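PDB 4RMO: CptN Toxin from Eubacterium rectale DSM 17629, which acts as the protein toxin of a type III toxin-antitoxin system, is bound by its pseudoknot RNA antitoxin, and is probably an endoribonuclease linked to bacteriophage resistance. Local coordinates for residues His32-Glu37 and Tyr45-Leu50; Cys71-Ile76 and Leu88-Phe93; Lys10-Ser15 and Ser96-Glu101. All blocks are in the same frame, centred on the assembly; numbering follows the deposited sequence.

Contact 1 lies in the buried middle of the antiparallel sheet, contact 2 is a buried junction where protein meets RNA, and contact 3 sits nearer the surface, its centre about 14 Å from the centre of the chain. Contacts 1 and 2 join directly, for the 45-50 strand pairs with both ends of 88-93: M47 N lies 2.9 Å from F93 O, and L88 N 3.0 Å from P49 O. F93 also meets F13 of contact 3, and Y45 packs on D97. Backbone pairing and aromatic rings dominate contact 1; contact 2 spends its amide and carboxylates on base edges; contact 3 combines two K10 hydrogen bonds and one edge-to-face ring pair with long cationic chains at the surface.

Contact 1: residues His32-Glu37 and Tyr45-Leu50; sequences HYYCFE and YWMIPL
Y33 and I48 form an antiparallel hydrogen-bonded pair: Y33 N gives a nearly straight bond to I48 O (2.8 Å, N-H...O 172°), and I48 N returns one to Y33 O. C35 N bonds to W46 O at 2.9 Å, but W46 N reaches past C35 to F36 O. C35 and F36 thus lie opposite W46 as a classic beta bulge in this beta hairpin, which turns C35 CB toward the partner strand and I48 CD1.

On the face bearing Y34, the edge of Y45 meets the Y34 ring in an offset edge-to-face pair, planes at 86°. M47, a selenomethionine, has a chain flexible enough to bend between Y34 and H32: SE lies 5.2 Å from the Y34 ring centroid in an oblique Met-aromatic contact, CE against H32 CB. The H32 imidazole crosses P49 at a slant, CD2 3.5 Å from P49 CA. On the other face, F36 CE1 touches W46 CD1 at 3.6 Å, rings oblique.

Helix 116-134 covers that second face, where E123 takes the Y33 hydroxyl and R127 makes a cation-pi contact with F36. Strand 6-9 pairs with 32-37, and strands 84-87 and 93-96 pair in turn with the other edge of 44-51.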
loop_
_atom_site.group_PDB
_atom_site.type_symbol
_atom_site.label_atom_id
_atom_site.label_comp_id
_atom_site.label_asym_id
_atom_site.label_seq_id
_atom_site.Cartn_x
_atom_site.Cartn_y
_atom_site.Cartn_z
ATOM N N HIS A 32 1.602 -16.944 22.421
ATOM C CA HIS A 32 0.551 -17.022 21.444
ATOM C C HIS A 32 0.244 -15.633 20.937
ATOM O O HIS A 32 0.236 -14.658 21.698
ATOM C CB HIS A 32 -0.731 -17.598 22.052
ATOM C CG HIS A 32 -0.713 -19.070 22.265
ATOM N ND1 HIS A 32 -0.092 -19.657 23.352
ATOM C CD2 HIS A 32 -1.241 -20.084 21.544
ATOM C CE1 HIS A 32 -0.221 -20.967 23.277
ATOM N NE2 HIS A 32 -0.921 -21.254 22.193
ATOM N N TYR A 33 -0.084 -15.528 19.654
ATOM C CA TYR A 33 -0.338 -14.252 19.019
ATOM C C TYR A 33 -1.835 -14.020 18.869
ATOM O O TYR A 33 -2.555 -14.841 18.310
ATOM C CB TYR A 33 0.314 -14.270 17.619
ATOM C CG TYR A 33 0.103 -13.031 16.746
ATOM C CD1 TYR A 33 0.750 -11.862 17.044
ATOM C CD2 TYR A 33 -0.693 -13.067 15.614
ATOM C CE1 TYR A 33 0.608 -10.743 16.264
ATOM C CE2 TYR A 33 -0.816 -11.970 14.780
ATOM C CZ TYR A 33 -0.170 -10.796 15.130
ATOM O OH TYR A 33 -0.311 -9.658 14.369
ATOM N N TYR A 34 -2.297 -12.856 19.285
ATOM C CA TYR A 34 -3.683 -12.480 19.125
ATOM C C TYR A 34 -3.887 -11.832 17.752
ATOM O O TYR A 34 -3.510 -10.686 17.539
ATOM C CB TYR A 34 -4.095 -11.495 20.214
ATOM C CG TYR A 34 -5.456 -10.844 19.970
ATOM C CD1 TYR A 34 -6.497 -11.538 19.371
ATOM C CD2 TYR A 34 -5.692 -9.535 20.357
ATOM C CE1 TYR A 34 -7.738 -10.935 19.148
ATOM C CE2 TYR A 34 -6.921 -8.931 20.165
ATOM C CZ TYR A 34 -7.940 -9.629 19.542
ATOM O OH TYR A 34 -9.173 -9.013 19.324
ATOM N N CYS A 35 -4.519 -12.566 16.845
ATOM C CA CYS A 35 -4.704 -12.136 15.480
ATOM C C CYS A 35 -5.914 -11.231 15.193
ATOM O O CYS A 35 -5.757 -10.133 14.654
ATOM C CB CYS A 35 -4.790 -13.376 14.627
ATOM S SG CYS A 35 -4.495 -12.896 12.952
ATOM N N PHE A 36 -7.107 -11.674 15.522
ATOM C CA PHE A 36 -8.294 -10.836 15.372
ATOM C C PHE A 36 -9.447 -11.367 16.172
ATOM O O PHE A 36 -9.490 -12.522 16.508
ATOM C CB PHE A 36 -8.745 -10.708 13.904
ATOM C CG PHE A 36 -8.724 -12.004 13.140
ATOM C CD1 PHE A 36 -9.669 -12.992 13.364
ATOM C CD2 PHE A 36 -7.830 -12.192 12.141
ATOM C CE1 PHE A 36 -9.678 -14.168 12.631
ATOM C CE2 PHE A 36 -7.797 -13.379 11.421
ATOM C CZ PHE A 36 -8.727 -14.377 11.666
ATOM N N GLU A 37 -10.379 -10.487 16.489
ATOM C CA GLU A 37 -11.605 -10.860 17.168
ATOM C C GLU A 37 -12.500 -11.596 16.196
ATOM O O GLU A 37 -12.470 -11.349 14.998
ATOM C CB GLU A 37 -12.313 -9.610 17.702
ATOM C CG GLU A 37 -13.494 -9.942 18.612
ATOM C CD GLU A 37 -13.933 -8.786 19.489
ATOM O OE1 GLU A 37 -13.488 -7.642 19.244
ATOM O OE2 GLU A 37 -14.696 -9.048 20.448
ATOM N N TYR A 45 -11.723 -14.645 20.514
ATOM C CA TYR A 45 -10.517 -14.106 19.915
ATOM C C TYR A 45 -9.736 -15.221 19.286
ATOM O O TYR A 45 -9.681 -16.308 19.836
ATOM C CB TYR A 45 -9.672 -13.427 20.990
ATOM C CG TYR A 45 -10.456 -12.436 21.814
ATOM C CD1 TYR A 45 -10.819 -11.198 21.293
ATOM C CD2 TYR A 45 -10.857 -12.742 23.106
ATOM C CE1 TYR A 45 -11.540 -10.287 22.046
ATOM C CE2 TYR A 45 -11.599 -11.861 23.861
ATOM C CZ TYR A 45 -11.935 -10.630 23.330
ATOM O OH TYR A 45 -12.654 -9.743 24.086
ATOM N N TRP A 46 -9.152 -14.965 18.121
ATOM C CA TRP A 46 -8.448 -15.986 17.387
ATOM C C TRP A 46 -6.951 -15.837 17.671
ATOM O O TRP A 46 -6.368 -14.750 17.527
ATOM C CB TRP A 46 -8.755 -15.922 15.906
ATOM C CG TRP A 46 -10.106 -16.412 15.650
ATOM C CD1 TRP A 46 -11.251 -15.663 15.557
ATOM C CD2 TRP A 46 -10.502 -17.770 15.497
ATOM N NE1 TRP A 46 -12.344 -16.498 15.378
ATOM C CE2 TRP A 46 -11.903 -17.794 15.331
ATOM C CE3 TRP A 46 -9.810 -18.982 15.502
ATOM C CZ2 TRP A 46 -12.613 -18.978 15.138
ATOM C CZ3 TRP A 46 -10.513 -20.159 15.299
ATOM C CH2 TRP A 46 -11.901 -20.149 15.101
HETATM N N MSE A 47 -6.350 -16.922 18.108
HETATM C CA MSE A 47 -4.956 -16.926 18.508
HETATM C C MSE A 47 -4.173 -17.825 17.614
HETATM O O MSE A 47 -4.663 -18.805 17.106
HETATM C CB MSE A 47 -4.777 -17.518 19.893
HETATM C CG MSE A 47 -5.756 -16.992 20.898
HETATM SE SE MSE A 47 -5.368 -15.091 21.254
HETATM C CE MSE A 47 -3.551 -15.132 22.010
ATOM N N ILE A 48 -2.881 -17.527 17.496
ATOM C CA ILE A 48 -1.939 -18.355 16.745
ATOM C C ILE A 48 -0.751 -18.716 17.618
ATOM O O ILE A 48 -0.049 -17.853 18.144
ATOM C CB ILE A 48 -1.436 -17.591 15.512
ATOM C CG1 ILE A 48 -2.639 -17.148 14.649
ATOM C CG2 ILE A 48 -0.484 -18.439 14.696
ATOM C CD1 ILE A 48 -2.248 -16.239 13.514
ATOM N N PRO A 49 -0.487 -20.011 17.762
ATOM C CA PRO A 49 0.635 -20.410 18.556
ATOM C C PRO A 49 1.961 -20.227 17.810
ATOM O O PRO A 49 1.991 -20.437 16.626
ATOM C CB PRO A 49 0.379 -21.923 18.760
ATOM C CG PRO A 49 -0.370 -22.347 17.560
ATOM C CD PRO A 49 -1.225 -21.151 17.197
ATOM N N LEU A 50 3.049 -19.930 18.525
ATOM C CA LEU A 50 4.367 -19.870 17.936
ATOM C C LEU A 50 5.267 -21.029 18.301
ATOM O O LEU A 50 5.114 -21.637 19.363
ATOM C CB LEU A 50 5.097 -18.602 18.348
ATOM C CG LEU A 50 4.453 -17.231 18.201
ATOM C CD1 LEU A 50 5.552 -16.158 18.220
ATOM C CD2 LEU A 50 3.586 -17.061 16.981
#

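Contact 2: residues Cys71-Ile76 and Leu88-Phe93; sequences CDIIHI and LIQDMF. With nucleotides of chain B.
Q90 meets both I73 and the RNA, and its side chain can be followed outward. Its backbone N donates to I73 O (2.9 Å), in the carbonyl plane on a lone pair. CB packs against I73 CB at 3.9 Å, and CG stays 3.7 Å from I73 O. With CG between the backbone N and the carbonyl carbon (chi1 56°) and the chain extended beyond, the amide is carried out to the base of U4 of chain B. There OE1 accepts from U4 N3 (2.7 Å) while NE2 donates to U4 O4 at 172°, a two-bond pairing that reads the uracil edge. NE2 also donates to D91 OD2 from above the carboxylate plane, a bond that probably helps to orient both groups. I74 CD1 and I73 CD1 both pack near OE1, apolar neighbours that do not compete for it.

The short 3-10 turn at 89-90, between strands 84-87 and 93-96, faces the loop before strand 75-78, and both carry base-reading groups for the RNA antitoxin. D91 itself grips G3 of chain B, OD1 to N2 and OD2 to N1 (2.8 Å), as suits a carboxylate facing two N-H donors. I89 CD1 packs 3.5 Å from D72 O. D72 N donates to O4 of U6 of chain B and D72 OD2 accepts from U6 N3 (2.6 Å), the same oxygen forming a salt bridge with K128.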
loop_
_atom_site.group_PDB
_atom_site.type_symbol
_atom_site.label_atom_id
_atom_site.label_comp_id
_atom_site.label_asym_id
_atom_site.label_seq_id
_atom_site.Cartn_x
_atom_site.Cartn_y
_atom_site.Cartn_z
ATOM N N CYS A 71 3.032 -19.917 1.211
ATOM C CA CYS A 71 2.618 -20.766 2.343
ATOM C C CYS A 71 1.760 -19.924 3.269
ATOM O O CYS A 71 2.257 -18.957 3.833
ATOM C CB CYS A 71 3.825 -21.280 3.101
ATOM S SG CYS A 71 3.394 -22.468 4.399
ATOM N N ASP A 72 0.484 -20.270 3.418
ATOM C CA ASP A 72 -0.385 -19.550 4.359
ATOM C C ASP A 72 -0.440 -20.196 5.743
ATOM O O ASP A 72 -0.834 -19.562 6.673
ATOM C CB ASP A 72 -1.801 -19.478 3.817
ATOM C CG ASP A 72 -1.843 -18.999 2.352
ATOM O OD1 ASP A 72 -1.686 -17.791 2.115
ATOM O OD2 ASP A 72 -2.003 -19.864 1.445
ATOM N N ILE A 73 -0.125 -21.484 5.835
ATOM C CA ILE A 73 -0.329 -22.232 7.057
ATOM C C ILE A 73 0.812 -22.015 8.084
ATOM O O ILE A 73 0.628 -22.252 9.277
ATOM C CB ILE A 73 -0.500 -23.751 6.794
ATOM C CG1 ILE A 73 0.608 -24.325 5.946
ATOM C CG2 ILE A 73 -1.822 -23.994 6.113
ATOM C CD1 ILE A 73 0.631 -25.837 5.938
ATOM N N ILE A 74 1.951 -21.540 7.601
ATOM C CA ILE A 74 3.086 -21.176 8.414
ATOM C C ILE A 74 3.717 -19.924 7.873
ATOM O O ILE A 74 3.919 -19.772 6.649
ATOM C CB ILE A 74 4.098 -22.281 8.378
ATOM C CG1 ILE A 74 3.594 -23.428 9.237
ATOM C CG2 ILE A 74 5.423 -21.824 8.948
ATOM C CD1 ILE A 74 4.032 -24.718 8.654
ATOM N N HIS A 75 4.019 -19.004 8.769
ATOM C CA HIS A 75 4.718 -17.772 8.400
ATOM C C HIS A 75 5.830 -17.538 9.425
ATOM O O HIS A 75 5.611 -17.601 10.648
ATOM C CB HIS A 75 3.729 -16.627 8.400
ATOM C CG HIS A 75 4.302 -15.337 7.915
ATOM N ND1 HIS A 75 4.548 -15.081 6.582
ATOM C CD2 HIS A 75 4.664 -14.223 8.578
ATOM C CE1 HIS A 75 5.076 -13.878 6.452
ATOM N NE2 HIS A 75 5.160 -13.338 7.653
ATOM N N ILE A 76 7.019 -17.297 8.919
ATOM C CA ILE A 76 8.212 -17.142 9.734
ATOM C C ILE A 76 8.674 -15.713 9.611
ATOM O O ILE A 76 8.844 -15.189 8.508
ATOM C CB ILE A 76 9.319 -18.095 9.274
ATOM C CG1 ILE A 76 8.909 -19.525 9.605
ATOM C CG2 ILE A 76 10.622 -17.784 9.980
ATOM C CD1 ILE A 76 9.784 -20.569 8.986
ATOM N N LEU A 88 2.268 -20.736 13.634
ATOM C CA LEU A 88 1.639 -21.948 13.139
ATOM C C LEU A 88 0.161 -21.631 12.920
ATOM O O LEU A 88 -0.715 -22.000 13.696
ATOM C CB LEU A 88 1.832 -23.128 14.051
ATOM C CG LEU A 88 3.250 -23.486 14.521
ATOM C CD1 LEU A 88 3.336 -24.919 15.066
ATOM C CD2 LEU A 88 4.309 -23.229 13.510
ATOM N N ILE A 89 -0.090 -20.935 11.822
ATOM C CA ILE A 89 -1.411 -20.441 11.521
ATOM C C ILE A 89 -2.345 -21.648 11.326
ATOM O O ILE A 89 -3.527 -21.589 11.669
ATOM C CB ILE A 89 -1.364 -19.552 10.257
ATOM C CG1 ILE A 89 -0.318 -18.444 10.472
ATOM C CG2 ILE A 89 -2.724 -18.967 9.972
ATOM C CD1 ILE A 89 -0.234 -17.406 9.363
ATOM N N GLN A 90 -1.800 -22.720 10.750
ATOM C CA GLN A 90 -2.478 -24.014 10.668
ATOM C C GLN A 90 -3.213 -24.407 11.947
ATOM O O GLN A 90 -4.264 -25.027 11.888
ATOM C CB GLN A 90 -1.453 -25.108 10.331
ATOM C CG GLN A 90 -0.291 -25.170 11.308
ATOM C CD GLN A 90 0.728 -26.200 10.938
ATOM O OE1 GLN A 90 0.951 -26.485 9.762
ATOM N NE2 GLN A 90 1.419 -26.740 11.955
ATOM N N ASP A 91 -2.658 -24.017 13.102
ATOM C CA ASP A 91 -3.131 -24.506 14.388
ATOM C C ASP A 91 -3.796 -23.417 15.183
ATOM O O ASP A 91 -3.862 -23.464 16.419
ATOM C CB ASP A 91 -1.967 -25.079 15.173
ATOM C CG ASP A 91 -1.434 -26.333 14.553
ATOM O OD1 ASP A 91 -2.231 -27.156 14.084
ATOM O OD2 ASP A 91 -0.199 -26.546 14.586
HETATM N N MSE A 92 -4.289 -22.425 14.484
HETATM C CA MSE A 92 -4.959 -21.321 15.167
HETATM C C MSE A 92 -6.240 -21.785 15.805
HETATM O O MSE A 92 -6.843 -22.775 15.356
HETATM C CB MSE A 92 -5.276 -20.225 14.172
HETATM C CG MSE A 92 -6.309 -20.703 13.141
HETATM SE SE MSE A 92 -6.493 -19.350 11.717
HETATM C CE MSE A 92 -7.320 -17.893 12.720
ATOM N N PHE A 93 -6.707 -21.039 16.800
ATOM C CA PHE A 93 -7.856 -21.483 17.568
ATOM C C PHE A 93 -8.474 -20.359 18.337
ATOM O O PHE A 93 -7.856 -19.317 18.516
ATOM C CB PHE A 93 -7.413 -22.569 18.575
ATOM C CG PHE A 93 -6.408 -22.060 19.587
ATOM C CD1 PHE A 93 -6.817 -21.459 20.757
ATOM C CD2 PHE A 93 -5.069 -22.201 19.357
ATOM C CE1 PHE A 93 -5.912 -21.031 21.688
ATOM C CE2 PHE A 93 -4.135 -21.748 20.268
ATOM C CZ PHE A 93 -4.569 -21.141 21.449
ATOM P P U B 6 -2.908 -29.501 -0.438
ATOM O OP1 U B 6 -3.500 -29.647 -1.784
ATOM O OP2 U B 6 -1.444 -29.318 -0.297
ATOM O "O5'" U B 6 -3.707 -28.320 0.274
ATOM C "C5'" U B 6 -5.147 -28.324 0.279
ATOM C "C4'" U B 6 -5.670 -27.022 -0.284
ATOM O "O4'" U B 6 -5.200 -25.925 0.566
ATOM C "C3'" U B 6 -5.217 -26.656 -1.702
ATOM O "O3'" U B 6 -6.235 -25.860 -2.307
ATOM C "C2'" U B 6 -4.022 -25.752 -1.429
ATOM O "O2'" U B 6 -3.672 -24.936 -2.523
ATOM C "C1'" U B 6 -4.531 -24.967 -0.220
ATOM N N1 U B 6 -3.463 -24.356 0.584
ATOM C C2 U B 6 -3.355 -22.980 0.582
ATOM O O2 U B 6 -4.185 -22.254 0.069
ATOM N N3 U B 6 -2.299 -22.484 1.302
ATOM C C4 U B 6 -1.333 -23.204 1.971
ATOM O O4 U B 6 -0.451 -22.608 2.593
ATOM C C5 U B 6 -1.494 -24.620 1.894
ATOM C C6 U B 6 -2.523 -25.134 1.207
ATOM P P G B 3 6.663 -34.877 13.341
ATOM O OP1 G B 3 7.546 -35.781 12.634
ATOM O OP2 G B 3 6.991 -33.415 13.373
ATOM O "O5'" G B 3 5.173 -34.914 12.812
ATOM C "C5'" G B 3 4.423 -36.131 12.765
ATOM C "C4'" G B 3 2.952 -35.812 12.593
ATOM O "O4'" G B 3 2.511 -35.027 13.738
ATOM C "C3'" G B 3 2.592 -34.961 11.388
ATOM O "O3'" G B 3 2.344 -35.752 10.224
ATOM C "C2'" G B 3 1.299 -34.308 11.844
ATOM O "O2'" G B 3 0.161 -35.126 11.676
ATOM C "C1'" G B 3 1.592 -34.044 13.318
ATOM N N9 G B 3 2.183 -32.728 13.549
ATOM C C8 G B 3 3.516 -32.413 13.556
ATOM N N7 G B 3 3.742 -31.139 13.725
ATOM C C5 G B 3 2.479 -30.583 13.864
ATOM C C6 G B 3 2.091 -29.245 14.077
ATOM O O6 G B 3 2.807 -28.257 14.240
ATOM N N1 G B 3 0.706 -29.118 14.152
ATOM C C2 G B 3 -0.187 -30.144 13.996
ATOM N N2 G B 3 -1.484 -29.817 14.063
ATOM N N3 G B 3 0.165 -31.400 13.789
ATOM C C4 G B 3 1.506 -31.548 13.750
ATOM P P U B 4 3.399 -35.816 9.013
ATOM O OP1 U B 4 3.311 -37.194 8.496
ATOM O OP2 U B 4 4.697 -35.253 9.457
ATOM O "O5'" U B 4 2.827 -34.752 7.974
ATOM C "C5'" U B 4 1.504 -34.900 7.429
ATOM C "C4'" U B 4 1.213 -33.755 6.489
ATOM O "O4'" U B 4 1.004 -32.544 7.283
ATOM C "C3'" U B 4 2.320 -33.402 5.491
ATOM O "O3'" U B 4 1.786 -32.736 4.348
ATOM C "C2'" U B 4 3.088 -32.308 6.225
ATOM O "O2'" U B 4 3.858 -31.441 5.421
ATOM C "C1'" U B 4 1.930 -31.552 6.873
ATOM N N1 U B 4 2.301 -30.767 8.043
ATOM C C2 U B 4 1.906 -29.448 8.092
ATOM O O2 U B 4 1.255 -28.922 7.214
ATOM N N3 U B 4 2.297 -28.771 9.218
ATOM C C4 U B 4 3.038 -29.272 10.272
ATOM O O4 U B 4 3.263 -28.558 11.243
ATOM C C5 U B 4 3.402 -30.649 10.144
ATOM C C6 U B 4 3.028 -31.333 9.066
#

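Contact 3: residues Lys10-Ser15 and Ser96-Glu101; sequences KDRFFS and SDKYIE
Two hydrogen bonds from K10 join the segments. Its backbone N donates to Y99 O at 3.0 Å, and its ammonium group, NZ, donates to K98 O at 2.9 Å. A lysine suits this position because its chain, extended beyond CG, runs alongside 98-101 far enough to reach a second carbonyl, while its methylenes pack on the way: CG meets E101 CB at 3.9 Å.

The aromatic contact is an edge-to-face pair. The F13 ring turns its edge to one face of Y99, planes at 75°, with CD1 3.6 Å from Y99 CG; having CG anti to the backbone N (chi1 175°) swings the ring out to meet it. F13 CA and CB also press on Y99 CD1, the former at 3.4 Å. K98 CG lies over the opposite face of the tyrosine, whose hydroxyl bonds to D16.

Among the charged groups, R12 and K98 cross at about a right angle with NH1 and NZ 3.8 Å apart, a like-charge proximity at an exposed edge. One face of the guanidinium is turned to Y99 CE1.

The contact thus seats the start of helix 11-17 on the turn before strand 100-106, with helix 146-153 packing on F13 and Y99 and strand 6-9 alongside E101.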
loop_
_atom_site.group_PDB
_atom_site.type_symbol
_atom_site.label_atom_id
_atom_site.label_comp_id
_atom_site.label_asym_id
_atom_site.label_seq_id
_atom_site.Cartn_x
_atom_site.Cartn_y
_atom_site.Cartn_z
ATOM N N LYS A 10 -3.592 -19.492 29.952
ATOM C CA LYS A 10 -3.702 -20.333 31.140
ATOM C C LYS A 10 -3.769 -21.763 30.782
ATOM O O LYS A 10 -4.450 -22.139 29.801
ATOM C CB LYS A 10 -4.974 -20.008 31.885
ATOM C CG LYS A 10 -4.971 -18.626 32.528
ATOM C CD LYS A 10 -6.274 -18.405 33.325
ATOM C CE LYS A 10 -6.281 -16.974 33.844
ATOM N NZ LYS A 10 -7.566 -16.498 34.405
ATOM N N ASP A 11 -3.110 -22.584 31.569
ATOM C CA ASP A 11 -3.186 -24.042 31.339
ATOM C C ASP A 11 -4.616 -24.545 31.424
ATOM O O ASP A 11 -5.010 -25.528 30.763
ATOM C CB ASP A 11 -2.257 -24.810 32.309
ATOM C CG ASP A 11 -0.790 -24.787 31.848
ATOM O OD1 ASP A 11 -0.504 -24.534 30.634
ATOM O OD2 ASP A 11 0.095 -24.956 32.713
ATOM N N ARG A 12 -5.413 -23.849 32.226
ATOM C CA ARG A 12 -6.831 -24.189 32.375
ATOM C C ARG A 12 -7.531 -24.303 31.028
ATOM O O ARG A 12 -8.438 -25.117 30.855
ATOM C CB ARG A 12 -7.488 -23.110 33.222
ATOM C CG ARG A 12 -8.773 -23.496 33.867
ATOM C CD ARG A 12 -9.586 -22.235 34.178
ATOM N NE ARG A 12 -10.998 -22.614 34.395
ATOM C CZ ARG A 12 -12.084 -21.863 34.175
ATOM N NH1 ARG A 12 -12.020 -20.575 33.823
ATOM N NH2 ARG A 12 -13.286 -22.419 34.364
ATOM N N PHE A 13 -7.173 -23.427 30.085
ATOM C CA PHE A 13 -7.769 -23.481 28.749
ATOM C C PHE A 13 -7.533 -24.863 28.133
ATOM O O PHE A 13 -8.468 -25.499 27.649
ATOM C CB PHE A 13 -7.206 -22.414 27.826
ATOM C CG PHE A 13 -7.704 -22.514 26.400
ATOM C CD1 PHE A 13 -8.940 -22.054 26.058
ATOM C CD2 PHE A 13 -6.898 -23.080 25.408
ATOM C CE1 PHE A 13 -9.378 -22.129 24.739
ATOM C CE2 PHE A 13 -7.333 -23.173 24.107
ATOM C CZ PHE A 13 -8.580 -22.705 23.765
ATOM N N PHE A 14 -6.313 -25.331 28.212
ATOM C CA PHE A 14 -5.962 -26.566 27.569
ATOM C C PHE A 14 -6.556 -27.794 28.273
ATOM O O PHE A 14 -6.971 -28.757 27.601
ATOM C CB PHE A 14 -4.448 -26.637 27.423
ATOM C CG PHE A 14 -3.916 -25.546 26.493
ATOM C CD1 PHE A 14 -3.878 -25.748 25.128
ATOM C CD2 PHE A 14 -3.571 -24.308 26.986
ATOM C CE1 PHE A 14 -3.421 -24.742 24.294
ATOM C CE2 PHE A 14 -3.127 -23.286 26.157
ATOM C CZ PHE A 14 -3.038 -23.513 24.817
ATOM N N SER A 15 -6.605 -27.761 29.607
ATOM C CA SER A 15 -7.238 -28.871 30.353
ATOM C C SER A 15 -8.765 -28.831 30.168
ATOM O O SER A 15 -9.344 -29.856 29.886
ATOM C CB SER A 15 -6.815 -28.868 31.843
ATOM O OG SER A 15 -7.196 -27.651 32.474
ATOM N N SER A 96 -11.426 -17.109 24.863
ATOM C CA SER A 96 -12.125 -15.994 25.490
ATOM C C SER A 96 -11.232 -15.404 26.535
ATOM O O SER A 96 -10.246 -16.011 26.948
ATOM C CB SER A 96 -13.461 -16.452 26.142
ATOM O OG SER A 96 -13.251 -17.365 27.196
ATOM N N ASP A 97 -11.625 -14.243 26.986
ATOM C CA ASP A 97 -10.802 -13.411 27.823
ATOM C C ASP A 97 -10.344 -14.066 29.110
ATOM O O ASP A 97 -9.243 -13.793 29.589
ATOM C CB ASP A 97 -11.559 -12.116 28.159
ATOM C CG ASP A 97 -10.715 -10.910 27.951
ATOM O OD1 ASP A 97 -10.578 -10.521 26.763
ATOM O OD2 ASP A 97 -10.215 -10.351 28.971
ATOM N N LYS A 98 -11.203 -14.864 29.728
ATOM C CA LYS A 98 -10.897 -15.394 31.048
ATOM C C LYS A 98 -9.747 -16.420 31.003
ATOM O O LYS A 98 -9.201 -16.785 32.024
ATOM C CB LYS A 98 -12.137 -16.023 31.662
ATOM C CG LYS A 98 -12.656 -17.219 30.887
ATOM C CD LYS A 98 -13.735 -17.955 31.669
ATOM C CE LYS A 98 -14.130 -19.214 30.924
ATOM N NZ LYS A 98 -15.102 -20.020 31.695
ATOM N N TYR A 99 -9.437 -16.919 29.807
ATOM C CA TYR A 99 -8.370 -17.862 29.650
ATOM C C TYR A 99 -7.003 -17.222 29.408
ATOM O O TYR A 99 -6.009 -17.923 29.249
ATOM C CB TYR A 99 -8.718 -18.829 28.506
ATOM C CG TYR A 99 -9.792 -19.830 28.821
ATOM C CD1 TYR A 99 -9.589 -20.799 29.773
ATOM C CD2 TYR A 99 -11.007 -19.821 28.135
ATOM C CE1 TYR A 99 -10.566 -21.721 30.067
ATOM C CE2 TYR A 99 -11.992 -20.763 28.395
ATOM C CZ TYR A 99 -11.756 -21.715 29.366
ATOM O OH TYR A 99 -12.696 -22.678 29.627
ATOM N N ILE A 100 -6.951 -15.907 29.308
ATOM C CA ILE A 100 -5.698 -15.207 29.042
ATOM C C ILE A 100 -5.006 -14.958 30.348
ATOM O O ILE A 100 -5.603 -14.446 31.284
ATOM C CB ILE A 100 -5.962 -13.862 28.366
ATOM C CG1 ILE A 100 -6.711 -14.026 27.043
ATOM C CG2 ILE A 100 -4.685 -13.085 28.184
ATOM C CD1 ILE A 100 -6.102 -15.009 26.068
ATOM N N GLU A 101 -3.735 -15.327 30.456
ATOM C CA GLU A 101 -3.032 -15.198 31.743
ATOM C C GLU A 101 -2.405 -13.840 31.856
ATOM O O GLU A 101 -2.576 -13.164 32.845
ATOM C CB GLU A 101 -1.948 -16.243 31.846
ATOM C CG GLU A 101 -1.264 -16.338 33.202
ATOM C CD GLU A 101 -0.073 -17.311 33.216
ATOM O OE1 GLU A 101 1.123 -16.883 33.208
ATOM O OE2 GLU A 101 -0.329 -18.532 33.220
#